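Local coordinates for ribulose-1,5-bisphosphate carboxylase/oxygenase large subunit (Rhodopseudomonas palustris, PDB 3QFW), which is a Rubisco-like protein of unsettled function that probably binds magnesium and carries out enolate chemistry related to that of Rubisco, at residues T124-Q129 with R198-P203; L162-H167 with A226-P231; Q129-T134 with K363-G368. All coordinates share one frame; numbering follows the deposited sequence.

Contact 1 (T124-Q129 with R198-P203); sequences TLTGAQ and RTLYAP. With SO4 (sulfate ion), chain H.
The backbones come together where helix 118-126 runs out, with CA of Thr126 5.0 Å from CA of Arg198 and Gly127 already turned out of helical geometry with a positive phi. Two residues beyond Arg198 the chain enters strand 200-202, the third strand of the (beta/alpha)8 barrel, so the helix end lies across the N-terminal mouth of the barrel, close to the surface. Arg198 makes the polar part of the contact. A bend at chi3 (61°) swings its guanidinium group back over the last helical turn, where NE donates to Leu125 O at 2.9 Å. The N-H...O angle of 137° shows a bent bond; the donor sits above the carbonyl plane rather than on a lone pair, and the acceptor is tilted out of the guanidinium plane. Thr124 O lies over one face of the same group, offset to its rim and 3.8 Å from Arg198 NH2. A cation held against carbonyls at a helix C-terminus is probably electrostatically favourable. Gly127 suits this corner, since at its positive phi a beta carbon would be jammed against Thr126 O. The apolar part is small: Thr126 CG2 meets Leu200 CD1 at 3.6 Å, the two side chains crossing at about a right angle. Leu125 CB approaches Leu200 CD1 more loosely, at 4.5 Å, and both leucines also touch Val250 at the start of strand 250-253. The methyl of Thr126 is committed to Leu200, while its OG1 bonds to Ile122 O within the helix and takes a weak bond from Ala128 N. Past that turn, Gln129 N points its hydrogen at O2 of a sulfate ion, probably from the crystallisation liquor, at 2.8 Å and 158°.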
loop_
_atom_site.group_PDB
_atom_site.type_symbol
_atom_site.label_atom_id
_atom_site.label_comp_id
_atom_site.label_asym_id
_atom_site.label_seq_id
_atom_site.Cartn_x
_atom_site.Cartn_y
_atom_site.Cartn_z
ATOM N N THR B 124 -7.881 30.654 2.547
ATOM C CA THR B 124 -7.916 31.771 1.609
ATOM C C THR B 124 -8.747 31.414 0.383
ATOM O O THR B 124 -9.540 32.215 -0.103
ATOM C CB THR B 124 -6.502 32.175 1.164
ATOM O OG1 THR B 124 -5.724 32.557 2.304
ATOM C CG2 THR B 124 -6.557 33.330 0.172
ATOM N N LEU B 125 -8.568 30.196 -0.125
ATOM C CA LEU B 125 -9.291 29.773 -1.315
ATOM C C LEU B 125 -10.799 29.686 -1.103
ATOM O O LEU B 125 -11.570 29.942 -2.022
ATOM C CB LEU B 125 -8.754 28.416 -1.810
ATOM C CG LEU B 125 -7.386 28.473 -2.475
ATOM C CD1 LEU B 125 -6.762 27.044 -2.693
ATOM C CD2 LEU B 125 -7.521 29.201 -3.786
ATOM N N THR B 126 -11.211 29.303 0.101
ATOM C CA THR B 126 -12.602 28.967 0.365
ATOM C C THR B 126 -13.320 30.142 1.003
ATOM O O THR B 126 -14.548 30.168 1.072
ATOM C CB THR B 126 -12.722 27.770 1.322
ATOM O OG1 THR B 126 -12.102 28.101 2.569
ATOM C CG2 THR B 126 -12.030 26.516 0.731
ATOM N N GLY B 127 -12.543 31.106 1.482
ATOM C CA GLY B 127 -13.100 32.255 2.171
ATOM C C GLY B 127 -13.403 32.009 3.639
ATOM O O GLY B 127 -14.048 32.834 4.286
ATOM N N ALA B 128 -12.953 30.879 4.176
ATOM C CA ALA B 128 -13.139 30.619 5.601
ATOM C C ALA B 128 -11.985 31.220 6.396
ATOM O O ALA B 128 -10.918 30.619 6.516
ATOM C CB ALA B 128 -13.277 29.132 5.877
ATOM N N GLN B 129 -12.205 32.417 6.934
ATOM C CA GLN B 129 -11.133 33.158 7.583
ATOM C C GLN B 129 -10.678 32.514 8.884
ATOM O O GLN B 129 -9.487 32.329 9.096
ATOM C CB GLN B 129 -11.531 34.630 7.808
ATOM C CG GLN B 129 -11.623 35.441 6.520
ATOM C CD GLN B 129 -12.208 36.840 6.730
ATOM O OE1 GLN B 129 -11.482 37.794 7.006
ATOM N NE2 GLN B 129 -13.526 36.960 6.586
ATOM N N ARG B 198 -17.208 30.136 -3.019
ATOM C CA ARG B 198 -15.847 29.755 -3.377
ATOM C C ARG B 198 -15.642 28.259 -3.067
ATOM O O ARG B 198 -14.576 27.838 -2.613
ATOM C CB ARG B 198 -14.814 30.638 -2.649
ATOM C CG ARG B 198 -14.939 32.153 -2.931
ATOM C CD ARG B 198 -13.768 32.974 -2.330
ATOM N NE ARG B 198 -12.482 32.570 -2.903
ATOM C CZ ARG B 198 -11.482 33.389 -3.221
ATOM N NH1 ARG B 198 -11.577 34.701 -3.020
ATOM N NH2 ARG B 198 -10.369 32.884 -3.754
ATOM N N THR B 199 -16.691 27.474 -3.314
ATOM C CA THR B 199 -16.687 26.038 -3.072
ATOM C C THR B 199 -15.699 25.326 -3.990
ATOM O O THR B 199 -15.657 25.597 -5.194
ATOM C CB THR B 199 -18.080 25.423 -3.321
ATOM O OG1 THR B 199 -18.993 25.840 -2.303
ATOM C CG2 THR B 199 -17.992 23.888 -3.320
ATOM N N LEU B 200 -14.912 24.412 -3.424
ATOM C CA LEU B 200 -13.942 23.625 -4.199
ATOM C C LEU B 200 -14.452 22.223 -4.534
ATOM O O LEU B 200 -15.214 21.627 -3.771
ATOM C CB LEU B 200 -12.626 23.488 -3.429
ATOM C CG LEU B 200 -11.801 24.736 -3.122
ATOM C CD1 LEU B 200 -10.838 24.441 -1.988
ATOM C CD2 LEU B 200 -11.042 25.203 -4.354
ATOM N N TYR B 201 -14.015 21.696 -5.674
ATOM C CA TYR B 201 -14.295 20.302 -6.037
ATOM C C TYR B 201 -13.018 19.466 -6.143
ATOM O O TYR B 201 -12.066 19.847 -6.828
ATOM C CB TYR B 201 -15.095 20.239 -7.337
ATOM C CG TYR B 201 -15.291 18.847 -7.897
ATOM C CD1 TYR B 201 -15.766 17.808 -7.100
ATOM C CD2 TYR B 201 -15.027 18.575 -9.235
ATOM C CE1 TYR B 201 -15.945 16.521 -7.630
ATOM C CE2 TYR B 201 -15.216 17.310 -9.760
ATOM C CZ TYR B 201 -15.677 16.290 -8.960
ATOM O OH TYR B 201 -15.863 15.025 -9.506
ATOM N N ALA B 202 -13.010 18.323 -5.463
ATOM C CA ALA B 202 -11.856 17.429 -5.456
ATOM C C ALA B 202 -12.203 16.061 -6.071
ATOM O O ALA B 202 -12.683 15.169 -5.382
ATOM C CB ALA B 202 -11.338 17.259 -4.034
ATOM N N PRO B 203 -12.008 15.916 -7.386
ATOM C CA PRO B 203 -12.234 14.618 -8.041
ATOM C C PRO B 203 -11.145 13.599 -7.693
ATOM O O PRO B 203 -9.998 13.974 -7.433
ATOM C CB PRO B 203 -12.179 14.964 -9.532
ATOM C CG PRO B 203 -11.385 16.226 -9.591
ATOM C CD PRO B 203 -11.737 16.986 -8.356
HETATM S S SO4 H . -15.094 33.693 8.929
HETATM O O1 SO4 H . -16.513 33.405 9.142
HETATM O O2 SO4 H . -14.775 33.488 7.509
HETATM O O3 SO4 H . -14.267 32.820 9.764
HETATM O O4 SO4 H . -14.832 35.078 9.293
#

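Contact 2 (L162-H167 with A226-P231)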
loop_
_atom_site.group_PDB
_atom_site.type_symbol
_atom_site.label_atom_id
_atom_site.label_comp_id
_atom_site.label_asym_id
_atom_site.label_seq_id
_atom_site.Cartn_x
_atom_site.Cartn_y
_atom_site.Cartn_z
ATOM N N LEU B 162 -15.856 22.292 0.517
ATOM C CA LEU B 162 -15.223 21.333 -0.392
ATOM C C LEU B 162 -16.115 20.138 -0.708
ATOM O O LEU B 162 -16.694 19.509 0.178
ATOM C CB LEU B 162 -13.841 20.881 0.121
ATOM C CG LEU B 162 -13.001 19.910 -0.734
ATOM C CD1 LEU B 162 -13.165 20.168 -2.223
ATOM C CD2 LEU B 162 -11.514 19.952 -0.361
ATOM N N ILE B 163 -16.237 19.870 -1.999
ATOM C CA ILE B 163 -16.982 18.737 -2.501
ATOM C C ILE B 163 -15.976 17.759 -3.083
ATOM O O ILE B 163 -15.178 18.110 -3.950
ATOM C CB ILE B 163 -17.985 19.174 -3.569
ATOM C CG1 ILE B 163 -18.973 20.182 -2.952
ATOM C CG2 ILE B 163 -18.696 17.963 -4.167
ATOM C CD1 ILE B 163 -20.024 20.669 -3.896
ATOM N N LYS B 164 -15.998 16.542 -2.562
ATOM C CA LYS B 164 -15.063 15.515 -2.995
ATOM C C LYS B 164 -15.830 14.370 -3.629
ATOM O O LYS B 164 -16.985 14.118 -3.282
ATOM C CB LYS B 164 -14.266 14.993 -1.794
ATOM C CG LYS B 164 -15.136 14.265 -0.765
ATOM C CD LYS B 164 -14.364 13.868 0.487
ATOM C CE LYS B 164 -13.489 12.643 0.284
ATOM N NZ LYS B 164 -14.240 11.384 -0.094
ATOM N N ASP B 165 -15.181 13.669 -4.554
ATOM C CA ASP B 165 -15.702 12.409 -5.054
ATOM C C ASP B 165 -15.769 11.402 -3.917
ATOM O O ASP B 165 -14.963 11.432 -2.988
ATOM C CB ASP B 165 -14.779 11.835 -6.126
ATOM C CG ASP B 165 -15.082 12.357 -7.513
ATOM O OD1 ASP B 165 -16.106 13.054 -7.686
ATOM O OD2 ASP B 165 -14.292 12.055 -8.435
ATOM N N ASP B 166 -16.748 10.516 -3.984
ATOM C CA ASP B 166 -16.637 9.254 -3.282
ATOM C C ASP B 166 -15.235 8.734 -3.620
ATOM O O ASP B 166 -14.760 8.889 -4.749
ATOM C CB ASP B 166 -17.715 8.295 -3.784
ATOM C CG ASP B 166 -17.665 6.941 -3.108
ATOM O OD1 ASP B 166 -16.574 6.356 -2.993
ATOM O OD2 ASP B 166 -18.727 6.458 -2.683
ATOM N N HIS B 167 -14.549 8.165 -2.638
ATOM C CA HIS B 167 -13.200 7.663 -2.886
ATOM C C HIS B 167 -13.271 6.450 -3.808
ATOM O O HIS B 167 -12.266 6.034 -4.384
ATOM C CB HIS B 167 -12.529 7.247 -1.586
ATOM C CG HIS B 167 -12.914 5.879 -1.133
ATOM N ND1 HIS B 167 -12.170 4.757 -1.442
ATOM C CD2 HIS B 167 -13.981 5.442 -0.427
ATOM C CE1 HIS B 167 -12.759 3.691 -0.933
ATOM N NE2 HIS B 167 -13.858 4.079 -0.309
ATOM N N ALA B 226 -9.288 21.469 -6.764
ATOM C CA ALA B 226 -8.800 20.485 -5.806
ATOM C C ALA B 226 -8.726 19.103 -6.431
ATOM O O ALA B 226 -9.197 18.896 -7.544
ATOM C CB ALA B 226 -9.673 20.463 -4.563
ATOM N N VAL B 227 -8.134 18.168 -5.696
ATOM C CA VAL B 227 -7.974 16.796 -6.162
ATOM C C VAL B 227 -7.899 15.843 -4.976
ATOM O O VAL B 227 -7.324 16.179 -3.932
ATOM C CB VAL B 227 -6.686 16.631 -6.982
ATOM C CG1 VAL B 227 -6.766 17.416 -8.280
ATOM C CG2 VAL B 227 -5.470 17.047 -6.167
ATOM N N LEU B 228 -8.473 14.655 -5.145
ATOM C CA LEU B 228 -8.508 13.649 -4.096
ATOM C C LEU B 228 -7.605 12.495 -4.510
ATOM O O LEU B 228 -7.628 12.070 -5.665
ATOM C CB LEU B 228 -9.936 13.135 -3.902
ATOM C CG LEU B 228 -10.152 12.144 -2.759
ATOM C CD1 LEU B 228 -9.898 12.842 -1.419
ATOM C CD2 LEU B 228 -11.567 11.576 -2.814
ATOM N N VAL B 229 -6.795 11.999 -3.581
ATOM C CA VAL B 229 -5.903 10.877 -3.893
ATOM C C VAL B 229 -5.777 9.993 -2.672
ATOM O O VAL B 229 -5.654 10.495 -1.558
ATOM C CB VAL B 229 -4.488 11.360 -4.254
ATOM C CG1 VAL B 229 -3.666 10.215 -4.871
ATOM C CG2 VAL B 229 -4.544 12.552 -5.205
ATOM N N ALA B 230 -5.794 8.680 -2.879
ATOM C CA ALA B 230 -5.510 7.732 -1.803
ATOM C C ALA B 230 -4.068 7.254 -1.924
ATOM O O ALA B 230 -3.776 6.374 -2.741
ATOM C CB ALA B 230 -6.467 6.564 -1.875
ATOM N N PRO B 231 -3.156 7.838 -1.126
ATOM C CA PRO B 231 -1.723 7.561 -1.298
ATOM C C PRO B 231 -1.391 6.076 -1.184
ATOM O O PRO B 231 -0.502 5.595 -1.896
ATOM C CB PRO B 231 -1.061 8.366 -0.164
ATOM C CG PRO B 231 -2.068 9.490 0.138
ATOM C CD PRO B 231 -3.413 8.849 -0.073
#
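Leu228 lays its CD2 methyl against the carbonyl O of Asp165 at 3.4 Å and against the bent end of Lys164, whose CE is 3.8 Å from that methyl. CD1 of Leu228 reaches the same Lys164 CE at 4.0 Å, so both branches bear on the lysine. With CG anti to the backbone N (chi1 -176°), Leu228 extends toward strand 162-165, and its CD2 also meets His167 CA at 4.2 Å. Lys164 curls at chi3 and chi4 until NZ donates to Asp165 O at 3.0 Å, tilted slightly from the carbonyl plane. Were Lys164 cut back to alanine, the Asp165 carbonyl would probably lose this donor and the Leu228 methyls the CE they pack against. One step down the barrel, Leu162 CD1 packs on Ala226 CB at 4.2 Å. The Lys-Asp-Asp run matches the Rubisco motif whose lysine is carbamylated to bind magnesium; here the lysine is unmodified and His167 stands in the glutamate's place, consistent with a modified active site. The strand axes approach to 7.3 Å at 40°, too far for direct pairing: strand 200-202 lies between them in barrel order and its Tyr201 OH bonds Asp165 OD1, Arg180 of helix 177-195 forms a salt bridge with Asp165 OD2, strand 250-253 contributes Val252 to the same interior, and Asn85 of the second subunit binds His167 O.

Contact 3 (Q129-T134 with K363-G368). With SO4 (sulfate ion), chain H.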
loop_
_atom_site.group_PDB
_atom_site.type_symbol
_atom_site.label_atom_id
_atom_site.label_comp_id
_atom_site.label_asym_id
_atom_site.label_seq_id
_atom_site.Cartn_x
_atom_site.Cartn_y
_atom_site.Cartn_z
ATOM N N GLN B 129 -12.205 32.417 6.934
ATOM C CA GLN B 129 -11.133 33.158 7.583
ATOM C C GLN B 129 -10.678 32.514 8.884
ATOM O O GLN B 129 -9.487 32.329 9.096
ATOM C CB GLN B 129 -11.531 34.630 7.808
ATOM C CG GLN B 129 -11.623 35.441 6.520
ATOM C CD GLN B 129 -12.208 36.840 6.730
ATOM O OE1 GLN B 129 -11.482 37.794 7.006
ATOM N NE2 GLN B 129 -13.526 36.960 6.586
ATOM N N SER B 130 -11.620 32.158 9.750
ATOM C CA SER B 130 -11.260 31.608 11.050
ATOM C C SER B 130 -12.169 30.455 11.446
ATOM O O SER B 130 -11.788 29.606 12.252
ATOM C CB SER B 130 -11.332 32.695 12.127
ATOM O OG SER B 130 -12.685 33.004 12.402
ATOM N N ARG B 131 -13.372 30.434 10.886
ATOM C CA ARG B 131 -14.331 29.381 11.182
ATOM C C ARG B 131 -13.808 28.036 10.705
ATOM O O ARG B 131 -12.915 27.978 9.860
ATOM C CB ARG B 131 -15.655 29.670 10.480
ATOM C CG ARG B 131 -15.541 29.692 8.959
ATOM C CD ARG B 131 -16.909 29.733 8.303
ATOM N NE ARG B 131 -16.847 29.884 6.849
ATOM C CZ ARG B 131 -16.680 28.875 5.998
ATOM N NH1 ARG B 131 -16.531 27.637 6.455
ATOM N NH2 ARG B 131 -16.645 29.106 4.690
ATOM N N ALA B 132 -14.370 26.962 11.249
ATOM C CA ALA B 132 -14.101 25.619 10.738
ATOM C C ALA B 132 -14.643 25.520 9.318
ATOM O O ALA B 132 -15.464 26.336 8.894
ATOM C CB ALA B 132 -14.743 24.561 11.632
ATOM N N LEU B 133 -14.180 24.530 8.571
ATOM C CA LEU B 133 -14.668 24.347 7.212
ATOM C C LEU B 133 -15.604 23.147 7.112
ATOM O O LEU B 133 -15.733 22.362 8.054
ATOM C CB LEU B 133 -13.502 24.214 6.225
ATOM C CG LEU B 133 -12.765 25.512 5.888
ATOM C CD1 LEU B 133 -11.956 26.059 7.069
ATOM C CD2 LEU B 133 -11.875 25.305 4.681
ATOM N N THR B 134 -16.261 23.025 5.965
ATOM C CA THR B 134 -17.216 21.954 5.725
ATOM C C THR B 134 -16.922 21.239 4.408
ATOM O O THR B 134 -16.448 21.847 3.442
ATOM C CB THR B 134 -18.667 22.487 5.675
ATOM O OG1 THR B 134 -18.846 23.273 4.490
ATOM C CG2 THR B 134 -18.980 23.350 6.901
ATOM N N LYS B 363 -24.431 26.348 11.022
ATOM C CA LYS B 363 -24.126 25.870 12.366
ATOM C C LYS B 363 -22.618 25.956 12.618
ATOM O O LYS B 363 -22.167 26.407 13.681
ATOM C CB LYS B 363 -24.634 24.440 12.532
ATOM C CG LYS B 363 -24.304 23.783 13.862
ATOM C CD LYS B 363 -25.327 24.099 14.934
ATOM C CE LYS B 363 -25.401 22.955 15.939
ATOM N NZ LYS B 363 -26.100 23.331 17.196
ATOM N N VAL B 364 -21.836 25.560 11.623
ATOM C CA VAL B 364 -20.380 25.617 11.738
ATOM C C VAL B 364 -19.879 27.063 11.820
ATOM O O VAL B 364 -19.067 27.413 12.681
ATOM C CB VAL B 364 -19.687 24.861 10.561
ATOM C CG1 VAL B 364 -18.181 25.048 10.612
ATOM C CG2 VAL B 364 -20.047 23.385 10.596
ATOM N N ALA B 365 -20.379 27.911 10.929
ATOM C CA ALA B 365 -19.934 29.301 10.888
ATOM C C ALA B 365 -20.226 30.047 12.193
ATOM O O ALA B 365 -19.458 30.919 12.595
ATOM C CB ALA B 365 -20.552 30.028 9.696
ATOM N N ASP B 366 -21.324 29.679 12.854
ATOM C CA ASP B 366 -21.794 30.373 14.054
ATOM C C ASP B 366 -21.037 29.958 15.306
ATOM O O ASP B 366 -21.151 30.600 16.366
ATOM C CB ASP B 366 -23.288 30.120 14.266
ATOM C CG ASP B 366 -24.153 30.797 13.217
ATOM O OD1 ASP B 366 -23.666 31.740 12.555
ATOM O OD2 ASP B 366 -25.319 30.384 13.055
ATOM N N TYR B 367 -20.262 28.884 15.185
ATOM C CA TYR B 367 -19.556 28.337 16.332
ATOM C C TYR B 367 -18.576 29.340 16.943
ATOM O O TYR B 367 -17.765 29.949 16.244
ATOM C CB TYR B 367 -18.827 27.019 15.988
ATOM C CG TYR B 367 -18.108 26.492 17.195
ATOM C CD1 TYR B 367 -18.777 25.726 18.136
ATOM C CD2 TYR B 367 -16.779 26.815 17.433
ATOM C CE1 TYR B 367 -18.137 25.270 19.269
ATOM C CE2 TYR B 367 -16.130 26.368 18.564
ATOM C CZ TYR B 367 -16.819 25.597 19.480
ATOM O OH TYR B 367 -16.188 25.146 20.612
ATOM N N GLY B 368 -18.655 29.509 18.258
ATOM C CA GLY B 368 -17.685 30.317 18.969
ATOM C C GLY B 368 -17.769 31.789 18.622
ATOM O O GLY B 368 -16.769 32.515 18.662
HETATM S S SO4 H . -15.094 33.693 8.929
HETATM O O1 SO4 H . -16.513 33.405 9.142
HETATM O O2 SO4 H . -14.775 33.488 7.509
HETATM O O3 SO4 H . -14.267 32.820 9.764
HETATM O O4 SO4 H . -14.832 35.078 9.293
HETATM O O HOH W 1 -16.258 27.407 13.385
#
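Val364 points its two methyls at different parts of the segment opposite. A chi1 of 174° turns CG1 away from the valine's own N and onto Ala132, 3.6 Å from its CB and 3.5 Å from its O. CG2 meets Thr134 CG2 at 3.8 Å, the valine and threonine side chains sliding past each other in opposite directions. Next along the helix, Ala365 CB rests 3.9 Å from Arg131 CD, so the arginine touches the helix through its aliphatic stem. That stem leaves the backbone with CG between N and the carbonyl carbon (chi1 62°) and then runs extended to NE. Its guanidinium group turns back on its own chain: NH1 donates to Ala132 O at 3.0 Å, in the carbonyl plane and on a lone pair, although the N-H...O angle of 139° is bent. NH2 forms a salt bridge with Asp161, whose other oxygen accepts Thr134 N, so one carboxylate helps fix both the arginine and the start of the strand. A water joins the backbones, accepting from Ala132 N at 2.9 Å and donating to Val364 O at 2.9 Å; the latter also receives Tyr367 N at the helix end. Before the contact proper, Ser130 N and Arg131 N both donate to sulfate O3, the serine N at 2.7 Å, and Ser130 OG adds a third bond. O3 is therefore gripped by three donors. In the barrel, the end of helix 353-366 packs on the outer side of the entry to strand 133-138. Leu133 faces the other way, onto helix 118-126; helix 327-334 touches Ala132, and strand 339-341 pairs with strand 133-138 to bring the last barrel strand beside the first.

All three contacts belong to the (beta/alpha)8 barrel. Contacts 1 and 3 share Gln129 and the sulfate, their centres about 14 Å apart; contact 2 lies about 13 Å from contact 1 and 22 Å from contact 3. Strands 133-138, 162-165 and 200-202 are successive neighbours in one parallel sheet, tied by Leu162 N to Thr134 O and Ala202 N to Ile163 O. Along the chain the segments of contact 1 alternate with those of contacts 2 and 3, while contact 2 nests inside the loop closed by contact 3. Contact 1 lies at the N-terminal side, contact 3 packs the last helix against the start of the first strand, and contact 2 lies inside, at the probable active site.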